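Local coordinates for IroE protein (Escherichia coli, PDB 2GZS) that hydrolyses the trilactone of the siderophore enterobactin and its glucosylated forms, preferring the iron-free compounds and tending to stop at the linear trimer, at residues Trp146-Gly152 against Ser170-Leu175. Sequence-based numbering, arbitrary orientation.
Sequences WGHSYGG and SASPSL. With DFP (diisopropyl phosphonate), chain B.
Leu175 brings CD1 to within 3.7 Å of Ser149 OG, the nucleophile's oxygen, which is bonded covalently to phosphorus of the diisopropyl phosphonate. Leu175 CD1 also packs against the isopropyl carbon C1. On the same flank the His148 ring lies beside Ser172, whose OG is 3.3 Å from His148 NE2, while His148 CE1 meets inhibitor carbon C3 near the ring plane. The parallel strands 143-148 and 167-171 pair here, and the bonding runs on into the turn: Ala171 N donates to Gly147 O, and Ser149 N gives a 2.8 Å bond to Ala171 O. This is the nucleophile elbow of an alpha/beta-hydrolase, a strained strand-turn-helix with Ser149 at a positive phi of 67°. Gly152 follows on the helix, its carbonyl O taking a 2.8 Å bond from Ser170 OG, which stands above the carbonyl plane. Tyr150 N gives phosphonyl O3P a nearly straight bond (171°), as an oxyanion-hole donor would, and its ring lies with one face under inhibitor carbon C1', 3.5 Å above the ring centre. With an alanine in place of Tyr150 the N-H would remain, but this isopropyl group would probably lose its aromatic floor and be freer to turn. Arg90 also hydrogen-bonds the inhibitor.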
loop_
_atom_site.group_PDB
_atom_site.type_symbol
_atom_site.label_atom_id
_atom_site.label_comp_id
_atom_site.label_asym_id
_atom_site.label_seq_id
_atom_site.Cartn_x
_atom_site.Cartn_y
_atom_site.Cartn_z
ATOM N N TRP A 146 0.299 -0.359 -1.495
ATOM C CA TRP A 146 -0.302 0.939 -1.146
ATOM C C TRP A 146 -0.580 0.974 0.343
ATOM O O TRP A 146 -1.012 0.022 0.971
ATOM C CB TRP A 146 -1.680 1.087 -1.918
ATOM C CG TRP A 146 -2.449 2.326 -1.464
ATOM C CD1 TRP A 146 -2.349 3.598 -2.006
ATOM C CD2 TRP A 146 -3.408 2.390 -0.383
ATOM N NE1 TRP A 146 -3.202 4.408 -1.286
ATOM C CE2 TRP A 146 -3.863 3.750 -0.315
ATOM C CE3 TRP A 146 -3.915 1.434 0.526
ATOM C CZ2 TRP A 146 -4.822 4.150 0.649
ATOM C CZ3 TRP A 146 -4.881 1.853 1.488
ATOM C CH2 TRP A 146 -5.292 3.196 1.501
ATOM N N GLY A 147 -0.403 2.230 0.879
ATOM C CA GLY A 147 -0.839 2.504 2.253
ATOM C C GLY A 147 -0.967 4.013 2.490
ATOM O O GLY A 147 -0.350 4.767 1.757
ATOM N N HIS A 148 -1.794 4.301 3.525
ATOM C CA HIS A 148 -2.061 5.709 3.852
ATOM C C HIS A 148 -1.680 6.008 5.309
ATOM O O HIS A 148 -1.956 5.236 6.182
ATOM C CB HIS A 148 -3.586 5.960 3.657
ATOM C CG HIS A 148 -4.076 7.330 4.064
ATOM N ND1 HIS A 148 -4.596 7.555 5.324
ATOM C CD2 HIS A 148 -4.110 8.489 3.376
ATOM C CE1 HIS A 148 -4.940 8.840 5.361
ATOM N NE2 HIS A 148 -4.672 9.457 4.233
ATOM N N SER A 149 -1.091 7.207 5.422
ATOM C CA SER A 149 -0.782 7.735 6.797
ATOM C C SER A 149 0.299 6.844 7.409
ATOM O O SER A 149 1.356 6.787 6.769
ATOM C CB SER A 149 -2.077 7.908 7.590
ATOM O OG SER A 149 -1.702 8.701 8.803
ATOM N N TYR A 150 0.084 6.153 8.543
ATOM C CA TYR A 150 1.125 5.186 8.915
ATOM C C TYR A 150 1.371 4.186 7.786
ATOM O O TYR A 150 2.509 3.759 7.592
ATOM C CB TYR A 150 0.736 4.447 10.190
ATOM C CG TYR A 150 0.922 5.148 11.542
ATOM C CD1 TYR A 150 1.970 6.060 11.666
ATOM C CD2 TYR A 150 0.084 4.852 12.579
ATOM C CE1 TYR A 150 2.117 6.679 12.903
ATOM C CE2 TYR A 150 0.244 5.461 13.834
ATOM C CZ TYR A 150 1.270 6.364 13.923
ATOM O OH TYR A 150 1.485 6.985 15.144
ATOM N N GLY A 151 0.322 3.838 7.047
ATOM C CA GLY A 151 0.518 2.918 5.907
ATOM C C GLY A 151 1.427 3.557 4.884
ATOM O O GLY A 151 2.208 2.871 4.217
ATOM N N GLY A 152 1.408 4.894 4.717
ATOM C CA GLY A 152 2.294 5.544 3.759
ATOM C C GLY A 152 3.758 5.485 4.207
ATOM O O GLY A 152 4.673 5.357 3.376
ATOM N N SER A 170 2.653 5.598 -1.839
ATOM C CA SER A 170 2.765 6.081 -0.458
ATOM C C SER A 170 1.829 7.276 -0.275
ATOM O O SER A 170 2.187 8.334 -0.847
ATOM C CB SER A 170 4.211 6.519 -0.180
ATOM O OG SER A 170 4.253 7.025 1.160
ATOM N N ALA A 171 0.755 7.057 0.436
ATOM C CA ALA A 171 -0.238 8.148 0.572
ATOM C C ALA A 171 -0.189 8.800 1.966
ATOM O O ALA A 171 -0.105 8.105 2.959
ATOM C CB ALA A 171 -1.612 7.566 0.290
ATOM N N SER A 172 -0.202 10.150 1.928
ATOM C CA SER A 172 -0.134 10.971 3.160
ATOM C C SER A 172 0.984 10.600 4.154
ATOM O O SER A 172 0.666 10.606 5.355
ATOM C CB SER A 172 -1.470 10.988 3.891
ATOM O OG SER A 172 -2.466 11.484 2.954
ATOM N N PRO A 173 2.182 10.276 3.704
ATOM C CA PRO A 173 3.232 9.971 4.704
ATOM C C PRO A 173 3.592 11.257 5.477
ATOM O O PRO A 173 4.139 11.094 6.602
ATOM C CB PRO A 173 4.396 9.451 3.859
ATOM C CG PRO A 173 4.212 10.115 2.522
ATOM C CD PRO A 173 2.737 10.199 2.326
ATOM N N SER A 174 3.299 12.401 4.928
ATOM C CA SER A 174 3.619 13.689 5.613
ATOM C C SER A 174 2.871 13.738 6.937
ATOM O O SER A 174 3.258 14.608 7.778
ATOM C CB SER A 174 3.245 14.901 4.758
ATOM O OG SER A 174 1.832 14.953 4.625
ATOM N N LEU A 175 1.876 12.958 7.255
ATOM C CA LEU A 175 1.173 12.960 8.537
ATOM C C LEU A 175 2.018 12.342 9.677
ATOM O O LEU A 175 1.629 12.498 10.857
ATOM C CB LEU A 175 -0.167 12.213 8.417
ATOM C CG LEU A 175 -1.097 12.799 7.346
ATOM C CD1 LEU A 175 -2.365 11.957 7.277
ATOM C CD2 LEU A 175 -1.373 14.272 7.706
HETATM C C1 DFP B . -4.408 9.925 9.906
HETATM C C2 DFP B . -4.883 10.329 11.304
HETATM C C3 DFP B . -5.548 9.842 8.902
HETATM C "C1'" DFP B . -0.475 8.862 11.866
HETATM C "C2'" DFP B . 0.633 9.395 11.006
HETATM C "C3'" DFP B . -0.531 9.738 13.162
HETATM P P DFP B . -2.358 8.185 10.110
HETATM O O1P DFP B . -3.870 8.576 10.082
HETATM O O2P DFP B . -1.710 9.089 11.230
HETATM O O3P DFP B . -2.132 6.701 10.353
#